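Local coordinates for oligogalacturonate-specific porin KdgM (Dickeya dadantii, PDB 4PR7), which forms a monomeric outer-membrane beta-barrel pore that specifically admits oligogalacturonides and is required for full virulence, at residues N29-S34 with V62-V67; R92-G97 with R110-F115. All coordinates share one frame; numbering follows the deposited sequence.

Interaction 1 (N29-S34 with V62-V67); sequences NGFGLS and VVASYV. With OCT (N-octane), chain E.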
ATOM      1  N   ASN A  29      16.187   0.737  12.774  1.00 35.42           N
ATOM      2  CA  ASN A  29      16.240  -0.646  13.273  1.00 34.74           C
ATOM      3  C   ASN A  29      15.306  -1.605  12.537  1.00 31.51           C
ATOM      4  O   ASN A  29      15.297  -2.803  12.818  1.00 32.31           O
ATOM      5  CB  ASN A  29      15.949  -0.705  14.779  1.00 35.31           C
ATOM      6  CG  ASN A  29      14.610  -0.090  15.145  1.00 33.66           C
ATOM      7  OD1 ASN A  29      13.604  -0.267  14.457  1.00 33.63           O
ATOM      8  ND2 ASN A  29      14.604   0.657  16.229  1.00 32.20           N
ATOM      9  N   GLY A  30      14.508  -1.090  11.611  1.00 27.49           N
ATOM     10  CA  GLY A  30      13.592  -1.936  10.848  1.00 25.56           C
ATOM     11  C   GLY A  30      12.167  -1.949  11.365  1.00 22.27           C
ATOM     12  O   GLY A  30      11.277  -2.363  10.635  1.00 21.79           O
ATOM     13  N   PHE A  31      11.927  -1.463  12.592  1.00 23.15           N
ATOM     14  CA  PHE A  31      10.544  -1.314  13.099  1.00 21.72           C
ATOM     15  C   PHE A  31       9.834  -0.196  12.355  1.00 21.95           C
ATOM     16  O   PHE A  31      10.445   0.836  12.052  1.00 19.38           O
ATOM     17  CB  PHE A  31      10.519  -1.023  14.609  1.00 23.93           C
ATOM     18  CG  PHE A  31       9.138  -1.081  15.232  1.00 23.82           C
ATOM     19  CD1 PHE A  31       8.480   0.088  15.625  1.00 26.14           C
ATOM     20  CD2 PHE A  31       8.500  -2.285  15.441  1.00 24.40           C
ATOM     21  CE1 PHE A  31       7.215   0.035  16.218  1.00 24.22           C
ATOM     22  CE2 PHE A  31       7.228  -2.342  16.016  1.00 24.57           C
ATOM     23  CZ  PHE A  31       6.586  -1.183  16.408  1.00 23.69           C
ATOM     24  N   GLY A  32       8.547  -0.410  12.068  1.00 19.63           N
ATOM     25  CA  GLY A  32       7.728   0.598  11.383  1.00 20.06           C
ATOM     26  C   GLY A  32       6.325   0.655  11.964  1.00 18.79           C
ATOM     27  O   GLY A  32       5.833  -0.309  12.562  1.00 18.41           O
ATOM     28  N   LEU A  33       5.696   1.802  11.816  1.00 19.15           N
ATOM     29  CA  LEU A  33       4.393   2.033  12.384  1.00 19.92           C
ATOM     30  C   LEU A  33       3.672   2.991  11.480  1.00 19.51           C
ATOM     31  O   LEU A  33       4.276   3.944  11.000  1.00 22.34           O
ATOM     32  CB  LEU A  33       4.548   2.717  13.731  1.00 22.60           C
ATOM     33  CG  LEU A  33       3.980   2.094  14.988  1.00 28.31           C
ATOM     34  CD1 LEU A  33       4.114   3.160  16.089  1.00 32.18           C
ATOM     35  CD2 LEU A  33       2.542   1.608  14.855  1.00 29.22           C
ATOM     36  N   SER A  34       2.376   2.798  11.295  1.00 18.70           N
ATOM     37  CA  SER A  34       1.595   3.792  10.562  1.00 20.48           C
ATOM     38  C   SER A  34       0.177   3.855  11.106  1.00 22.15           C
ATOM     39  O   SER A  34      -0.318   2.908  11.738  1.00 18.73           O
ATOM     40  CB  SER A  34       1.575   3.457   9.067  1.00 19.56           C
ATOM     41  OG  SER A  34       0.811   2.302   8.837  1.00 19.78           O
ATOM     42  N   VAL A  62      -4.335   1.073  11.892  1.00 21.43           N
ATOM     43  CA  VAL A  62      -2.984   1.163  12.421  1.00 21.21           C
ATOM     44  C   VAL A  62      -2.210  -0.094  12.035  1.00 20.12           C
ATOM     45  O   VAL A  62      -2.738  -1.207  12.117  1.00 19.85           O
ATOM     46  CB  VAL A  62      -2.976   1.284  13.959  1.00 24.30           C
ATOM     47  CG1 VAL A  62      -1.551   1.439  14.472  1.00 27.75           C
ATOM     48  CG2 VAL A  62      -3.806   2.474  14.403  1.00 25.15           C
ATOM     49  N   VAL A  63      -0.951   0.090  11.646  1.00 21.24           N
ATOM     50  CA  VAL A  63      -0.074  -1.011  11.208  1.00 20.70           C
ATOM     51  C   VAL A  63       1.249  -0.991  11.963  1.00 21.78           C
ATOM     52  O   VAL A  63       1.868   0.064  12.090  1.00 22.38           O
ATOM     53  CB  VAL A  63       0.218  -0.925   9.699  1.00 20.61           C
ATOM     54  CG1 VAL A  63       0.975  -2.158   9.229  1.00 19.41           C
ATOM     55  CG2 VAL A  63      -1.090  -0.808   8.918  1.00 22.80           C
ATOM     56  N   ALA A  64       1.664  -2.137  12.507  1.00 19.47           N
ATOM     57  CA  ALA A  64       3.035  -2.279  13.000  1.00 21.21           C
ATOM     58  C   ALA A  64       3.729  -3.413  12.260  1.00 21.37           C
ATOM     59  O   ALA A  64       3.110  -4.436  11.949  1.00 22.36           O
ATOM     60  CB  ALA A  64       3.071  -2.517  14.518  1.00 22.52           C
ATOM     61  N   SER A  65       5.014  -3.222  11.970  1.00 21.71           N
ATOM     62  CA  SER A  65       5.814  -4.225  11.262  1.00 21.77           C
ATOM     63  C   SER A  65       7.322  -4.112  11.547  1.00 21.60           C
ATOM     64  O   SER A  65       7.777  -3.180  12.198  1.00 21.64           O
ATOM     65  CB  SER A  65       5.555  -4.146   9.760  1.00 20.80           C
ATOM     66  OG  SER A  65       5.787  -2.851   9.229  1.00 20.16           O
ATOM     67  N   TYR A  66       8.065  -5.113  11.096  1.00 23.08           N
ATOM     68  CA  TYR A  66       9.531  -5.154  11.161  1.00 25.13           C
ATOM     69  C   TYR A  66      10.027  -5.650   9.804  1.00 25.36           C
ATOM     70  O   TYR A  66       9.610  -6.729   9.362  1.00 27.33           O
ATOM     71  CB  TYR A  66       9.999  -6.157  12.240  1.00 29.59           C
ATOM     72  CG  TYR A  66      10.798  -5.578  13.401  1.00 39.92           C
ATOM     73  CD1 TYR A  66      10.225  -5.435  14.671  1.00 46.51           C
ATOM     74  CD2 TYR A  66      12.141  -5.203  13.243  1.00 45.38           C
ATOM     75  CE1 TYR A  66      10.952  -4.916  15.745  1.00 50.35           C
ATOM     76  CE2 TYR A  66      12.875  -4.677  14.306  1.00 47.94           C
ATOM     77  CZ  TYR A  66      12.276  -4.535  15.560  1.00 54.87           C
ATOM     78  OH  TYR A  66      12.987  -4.017  16.633  1.00 49.72           O
ATOM     79  N   VAL A  67      10.908  -4.887   9.154  1.00 21.71           N
ATOM     80  CA  VAL A  67      11.613  -5.354   7.980  1.00 21.82           C
ATOM     81  C   VAL A  67      12.913  -5.972   8.480  1.00 25.20           C
ATOM     82  O   VAL A  67      13.748  -5.280   9.061  1.00 26.46           O
ATOM     83  CB  VAL A  67      11.941  -4.223   6.980  1.00 21.30           C
ATOM     84  CG1 VAL A  67      12.665  -4.768   5.752  1.00 22.42           C
ATOM     85  CG2 VAL A  67      10.678  -3.522   6.531  1.00 21.88           C
TER
HETATM   86  C1  OCT E 303      -2.034   1.883  19.676  1.00 53.03           C
HETATM   87  C2  OCT E 303      -1.968   1.310  18.275  1.00 57.31           C
HETATM   88  C3  OCT E 303      -0.824   0.307  18.076  1.00 53.31           C
HETATM   89  C4  OCT E 303      -1.315  -1.137  18.121  1.00 52.56           C
HETATM   90  C5  OCT E 303      -0.455  -2.061  17.271  1.00 50.47           C
HETATM   91  C6  OCT E 303       0.987  -2.085  17.764  1.00 48.24           C
HETATM   92  C7  OCT E 303       1.519  -3.510  17.866  1.00 45.09           C
HETATM   93  C8  OCT E 303       3.017  -3.531  18.089  1.00 48.76           C
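Phe31 and Tyr66 face each other as a non-hydrogen-bonded pair, and their rings form an offset edge-to-face stack, the edge of Phe31 turned toward the face of Tyr66 with planes at 66°. CB of Phe31 sits over that same face, 4.2 Å from the centroid of the Tyr66 ring, a CH-pi contact. With CG opposite the backbone N (chi1 -171°), the Phe31 ring extends until its CZ packs 4.2 Å from Ala64 CB. Farther along, Leu33 CD2 presses to 3.2 Å from Val63 O and also meets Val62 and Ala64. These residues line the lipid-facing wall of the porin's antiparallel barrel, where strands 31-41 and 57-69 are neighbours; an n-octane continues the greasy surface, its C8 lying 3.7 Å from Ala64 CB. On the lumen side the groups are small: Ser34 OG touches Val63 CB at 3.4 Å, while Ser65 OG is held by Arg26. Paired backbone bonds link Gly32 with Ser65 and Ser34 with Val63. The ladder ends at Gly30 O, which accepts from Val67 N and is also gripped by Arg26. Beyond it the contact thins toward the turn. Asn29 OD1 closes an Asx turn by accepting from Phe31 N (2.8 Å) in its carbonyl plane, and this exposed residue meets the other strand through its backbone O, 3.4 Å from CE2 at the Tyr66 ring edge.

Interaction 2 (R92-G97 with R110-F115); sequences RPYLRG and RYRPYF. With OCT (N-octane), chain F.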
ATOM      1  N   ARG A  92      -5.844  -7.768   9.955  1.00 25.81           N
ATOM      2  CA  ARG A  92      -5.163  -8.125   8.717  1.00 25.67           C
ATOM      3  C   ARG A  92      -3.650  -8.232   8.893  1.00 22.56           C
ATOM      4  O   ARG A  92      -2.924  -7.352   8.449  1.00 26.33           O
ATOM      5  CB  ARG A  92      -5.491  -7.082   7.645  1.00 26.31           C
ATOM      6  CG  ARG A  92      -6.918  -7.173   7.148  1.00 29.91           C
ATOM      7  CD  ARG A  92      -7.093  -6.423   5.849  1.00 32.05           C
ATOM      8  NE  ARG A  92      -7.074  -4.983   6.052  1.00 35.45           N
ATOM      9  CZ  ARG A  92      -6.712  -4.087   5.132  1.00 37.13           C
ATOM     10  NH1 ARG A  92      -6.321  -4.468   3.926  1.00 43.58           N
ATOM     11  NH2 ARG A  92      -6.742  -2.796   5.417  1.00 37.34           N
ATOM     12  N   PRO A  93      -3.165  -9.325   9.505  1.00 21.75           N
ATOM     13  CA  PRO A  93      -1.717  -9.514   9.589  1.00 21.70           C
ATOM     14  C   PRO A  93      -1.131  -9.858   8.221  1.00 20.45           C
ATOM     15  O   PRO A  93      -1.872 -10.260   7.325  1.00 19.11           O
ATOM     16  CB  PRO A  93      -1.577 -10.678  10.565  1.00 22.79           C
ATOM     17  CG  PRO A  93      -2.807 -11.486  10.369  1.00 22.90           C
ATOM     18  CD  PRO A  93      -3.898 -10.502   9.999  1.00 23.26           C
ATOM     19  N   TYR A  94       0.176  -9.679   8.038  1.00 20.05           N
ATOM     20  CA  TYR A  94       0.773 -10.013   6.740  1.00 20.33           C
ATOM     21  C   TYR A  94       2.232 -10.435   6.789  1.00 19.39           C
ATOM     22  O   TYR A  94       2.899 -10.327   7.804  1.00 21.55           O
ATOM     23  CB  TYR A  94       0.608  -8.838   5.770  1.00 20.26           C
ATOM     24  CG  TYR A  94       1.376  -7.604   6.127  1.00 18.58           C
ATOM     25  CD1 TYR A  94       0.779  -6.557   6.839  1.00 21.25           C
ATOM     26  CD2 TYR A  94       2.689  -7.455   5.727  1.00 17.88           C
ATOM     27  CE1 TYR A  94       1.485  -5.400   7.138  1.00 21.10           C
ATOM     28  CE2 TYR A  94       3.411  -6.318   6.030  1.00 20.55           C
ATOM     29  CZ  TYR A  94       2.809  -5.282   6.716  1.00 22.70           C
ATOM     30  OH  TYR A  94       3.556  -4.155   6.991  1.00 22.92           O
ATOM     31  N   LEU A  95       2.712 -10.925   5.666  1.00 20.09           N
ATOM     32  CA  LEU A  95       4.109 -11.270   5.511  1.00 20.09           C
ATOM     33  C   LEU A  95       4.503 -10.910   4.110  1.00 18.11           C
ATOM     34  O   LEU A  95       3.996 -11.494   3.167  1.00 15.59           O
ATOM     35  CB  LEU A  95       4.329 -12.762   5.747  1.00 22.15           C
ATOM     36  CG  LEU A  95       5.802 -13.200   5.780  1.00 25.42           C
ATOM     37  CD1 LEU A  95       6.564 -12.620   6.960  1.00 25.74           C
ATOM     38  CD2 LEU A  95       5.888 -14.715   5.807  1.00 29.87           C
ATOM     39  N   ARG A  96       5.400  -9.936   3.982  1.00 19.64           N
ATOM     40  CA  ARG A  96       5.879  -9.486   2.689  1.00 20.34           C
ATOM     41  C   ARG A  96       7.344  -9.869   2.503  1.00 21.50           C
ATOM     42  O   ARG A  96       8.205  -9.485   3.286  1.00 24.63           O
ATOM     43  CB  ARG A  96       5.721  -7.953   2.537  1.00 19.76           C
ATOM     44  CG  ARG A  96       6.249  -7.414   1.210  1.00 22.94           C
ATOM     45  CD  ARG A  96       5.439  -6.223   0.718  1.00 27.88           C
ATOM     46  NE  ARG A  96       5.312  -5.264   1.794  1.00 32.42           N
ATOM     47  CZ  ARG A  96       4.387  -4.320   1.880  1.00 34.90           C
ATOM     48  NH1 ARG A  96       4.388  -3.528   2.940  1.00 37.14           N
ATOM     49  NH2 ARG A  96       3.482  -4.147   0.918  1.00 32.50           N
ATOM     50  N   GLY A  97       7.625 -10.617   1.452  1.00 20.56           N
ATOM     51  CA  GLY A  97       8.998 -10.868   1.039  1.00 23.12           C
ATOM     52  C   GLY A  97       9.345  -9.865  -0.036  1.00 24.78           C
ATOM     53  O   GLY A  97       8.475  -9.458  -0.804  1.00 26.10           O
ATOM     54  N   ARG A 110       3.343 -10.389  -0.999  1.00 19.74           N
ATOM     55  CA  ARG A 110       2.720 -10.307   0.321  1.00 20.04           C
ATOM     56  C   ARG A 110       1.525 -11.249   0.417  1.00 19.52           C
ATOM     57  O   ARG A 110       0.680 -11.248  -0.448  1.00 18.11           O
ATOM     58  CB  ARG A 110       2.258  -8.879   0.607  1.00 21.75           C
ATOM     59  CG  ARG A 110       1.520  -8.714   1.950  1.00 22.56           C
ATOM     60  CD  ARG A 110       0.954  -7.303   2.118  1.00 23.05           C
ATOM     61  NE  ARG A 110       0.014  -6.988   1.047  1.00 25.39           N
ATOM     62  CZ  ARG A 110      -0.447  -5.767   0.773  1.00 28.69           C
ATOM     63  NH1 ARG A 110      -0.090  -4.725   1.518  1.00 25.38           N
ATOM     64  NH2 ARG A 110      -1.271  -5.595  -0.255  1.00 32.31           N
ATOM     65  N   TYR A 111       1.485 -12.052   1.478  1.00 20.20           N
ATOM     66  CA  TYR A 111       0.282 -12.784   1.881  1.00 21.08           C
ATOM     67  C   TYR A 111      -0.387 -12.015   3.018  1.00 20.65           C
ATOM     68  O   TYR A 111       0.252 -11.753   4.024  1.00 19.97           O
ATOM     69  CB  TYR A 111       0.654 -14.201   2.346  1.00 21.18           C
ATOM     70  CG  TYR A 111      -0.474 -15.005   2.988  1.00 24.40           C
ATOM     71  CD1 TYR A 111      -1.627 -15.345   2.269  1.00 24.94           C
ATOM     72  CD2 TYR A 111      -0.369 -15.467   4.314  1.00 26.08           C
ATOM     73  CE1 TYR A 111      -2.643 -16.085   2.859  1.00 28.00           C
ATOM     74  CE2 TYR A 111      -1.383 -16.206   4.900  1.00 27.27           C
ATOM     75  CZ  TYR A 111      -2.508 -16.514   4.170  1.00 28.54           C
ATOM     76  OH  TYR A 111      -3.498 -17.243   4.770  1.00 33.21           O
ATOM     77  N   ARG A 112      -1.674 -11.687   2.868  1.00 20.94           N
ATOM     78  CA  ARG A 112      -2.394 -10.917   3.871  1.00 21.31           C
ATOM     79  C   ARG A 112      -3.809 -11.457   4.163  1.00 23.23           C
ATOM     80  O   ARG A 112      -4.771 -11.023   3.552  1.00 25.41           O
ATOM     81  CB  ARG A 112      -2.454  -9.444   3.445  1.00 23.07           C
ATOM     82  CG  ARG A 112      -2.830  -8.498   4.577  1.00 24.96           C
ATOM     83  CD  ARG A 112      -2.880  -7.048   4.120  1.00 26.53           C
ATOM     84  NE  ARG A 112      -2.913  -6.137   5.262  1.00 33.71           N
ATOM     85  CZ  ARG A 112      -3.089  -4.818   5.180  1.00 34.06           C
ATOM     86  NH1 ARG A 112      -3.255  -4.232   3.997  1.00 37.48           N
ATOM     87  NH2 ARG A 112      -3.109  -4.085   6.285  1.00 30.06           N
ATOM     88  N   PRO A 113      -3.942 -12.399   5.123  1.00 23.80           N
ATOM     89  CA  PRO A 113      -5.298 -12.782   5.516  1.00 25.82           C
ATOM     90  C   PRO A 113      -6.115 -11.614   6.110  1.00 24.33           C
ATOM     91  O   PRO A 113      -5.553 -10.602   6.503  1.00 23.69           O
ATOM     92  CB  PRO A 113      -5.076 -13.909   6.533  1.00 28.72           C
ATOM     93  CG  PRO A 113      -3.690 -13.732   7.043  1.00 28.55           C
ATOM     94  CD  PRO A 113      -2.909 -13.062   5.941  1.00 23.95           C
ATOM     95  N   TYR A 114      -7.437 -11.739   6.121  1.00 26.51           N
ATOM     96  CA  TYR A 114      -8.288 -10.731   6.752  1.00 28.44           C
ATOM     97  C   TYR A 114      -9.374 -11.430   7.539  1.00 31.45           C
ATOM     98  O   TYR A 114      -9.864 -12.483   7.131  1.00 31.57           O
ATOM     99  CB  TYR A 114      -8.876  -9.736   5.719  1.00 29.90           C
ATOM    100  CG  TYR A 114      -9.795 -10.330   4.661  1.00 31.71           C
ATOM    101  CD1 TYR A 114     -11.141 -10.555   4.926  1.00 34.74           C
ATOM    102  CD2 TYR A 114      -9.317 -10.650   3.383  1.00 35.07           C
ATOM    103  CE1 TYR A 114     -11.986 -11.093   3.960  1.00 38.51           C
ATOM    104  CE2 TYR A 114     -10.155 -11.192   2.406  1.00 35.51           C
ATOM    105  CZ  TYR A 114     -11.487 -11.404   2.699  1.00 37.98           C
ATOM    106  OH  TYR A 114     -12.331 -11.942   1.752  1.00 46.70           O
ATOM    107  N   PHE A 115      -9.710 -10.860   8.690  1.00 34.30           N
ATOM    108  CA  PHE A 115     -10.781 -11.367   9.542  1.00 40.87           C
ATOM    109  C   PHE A 115     -11.646 -10.146   9.857  1.00 46.93           C
ATOM    110  O   PHE A 115     -11.176  -9.230  10.527  1.00 45.37           O
ATOM    111  CB  PHE A 115     -10.200 -11.992  10.816  1.00 40.75           C
ATOM    112  CG  PHE A 115      -9.180 -13.093  10.568  1.00 40.89           C
ATOM    113  CD1 PHE A 115      -9.567 -14.432  10.540  1.00 41.37           C
ATOM    114  CD2 PHE A 115      -7.830 -12.796  10.395  1.00 40.62           C
ATOM    115  CE1 PHE A 115      -8.636 -15.448  10.332  1.00 38.92           C
ATOM    116  CE2 PHE A 115      -6.894 -13.804  10.187  1.00 38.21           C
ATOM    117  CZ  PHE A 115      -7.301 -15.134  10.155  1.00 37.91           C
TER
HETATM  118  C1  OCT F 304       0.151 -11.150  13.945  1.00 55.58           C
HETATM  119  C2  OCT F 304       1.610 -10.975  13.578  1.00 50.11           C
HETATM  120  C3  OCT F 304       1.826 -11.138  12.074  1.00 53.15           C
HETATM  121  C4  OCT F 304       1.787 -12.594  11.591  1.00 51.82           C
HETATM  122  C5  OCT F 304       2.269 -12.701  10.145  1.00 44.58           C
HETATM  123  C6  OCT F 304       2.136 -14.110   9.581  1.00 43.25           C
HETATM  124  C7  OCT F 304       0.735 -14.399   9.042  1.00 42.20           C
HETATM  125  C8  OCT F 304       0.429 -13.570   7.813  1.00 38.63           C
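Stacked arginines on the lumen side and prolines in contact on the lipid side make this a two-faced contact within the beta hairpin of strands 90-100 and 105-116, in the barrel wall. The guanidinium of Arg92 lies nearly flat on that of Arg112, centres 3.7 Å apart and planes at 25°, with NH1 of Arg92 over the Arg112 face. Arg112 is extended from CG to NE, whereas Arg92 folds at chi3 (-73°) to bring its head back over its partner. Arg112 NE makes a weak but straight bond to Arg92 O, at 3.4 Å and at the guanidinium edge. Glu61 forms a salt bridge with Arg92 NH2, and Ser81 OG bonds both Arg92 O and Arg112 NH2, so the stack is tied to strands 57-69 and 74-85. Arg92 CG also packs 3.5 Å from Tyr114 CB. Next in line, Tyr94 sets its CB against CG of Arg110 and of Arg112, and its ring against CD of Arg110 and NE of Arg112. Arg96 NH2 comes within 3.7 Å of Arg110 NH1, while Arg110 NH2 is held by Thr135. Toward lipid, Pro93 CG meets Pro113 CG at 4.1 Å; lacking N-H groups, these two interrupt the ladder that Leu95 and Tyr111 close with two mutual bonds, each 3.1 Å. An n-octane lies against Pro93, Pro113 and the Tyr94 carbonyl. Two arginine pairs flank Tyr94; nearby glutamates would offset part of their charge, yet so many guanidinium groups could still offer anionic oligogalacturonides a cationic surface.

Both contacts lie in the wall of one 12-stranded antiparallel barrel, with centres about 14 Å apart. They come in series along the chain: interaction 1 pairs strands 31-41 and 57-69, interaction 2 the later hairpin of 90-100 and 105-116, and strand 74-85 separates the two pairs. Tyr94 bridges that gap inside the lumen, its OH 3.4 Å from Ser65 CB and its CE1 3.9 Å from Val63 CG1. Its hydroxyl also hydrogen-bonds Glu77 on the intervening strand, with a weak bond to Ser65 OG. Both contacts offer alkyl chains an apolar outer surface, but inside, small residues in interaction 1 give way to the arginine-rich lining of interaction 2.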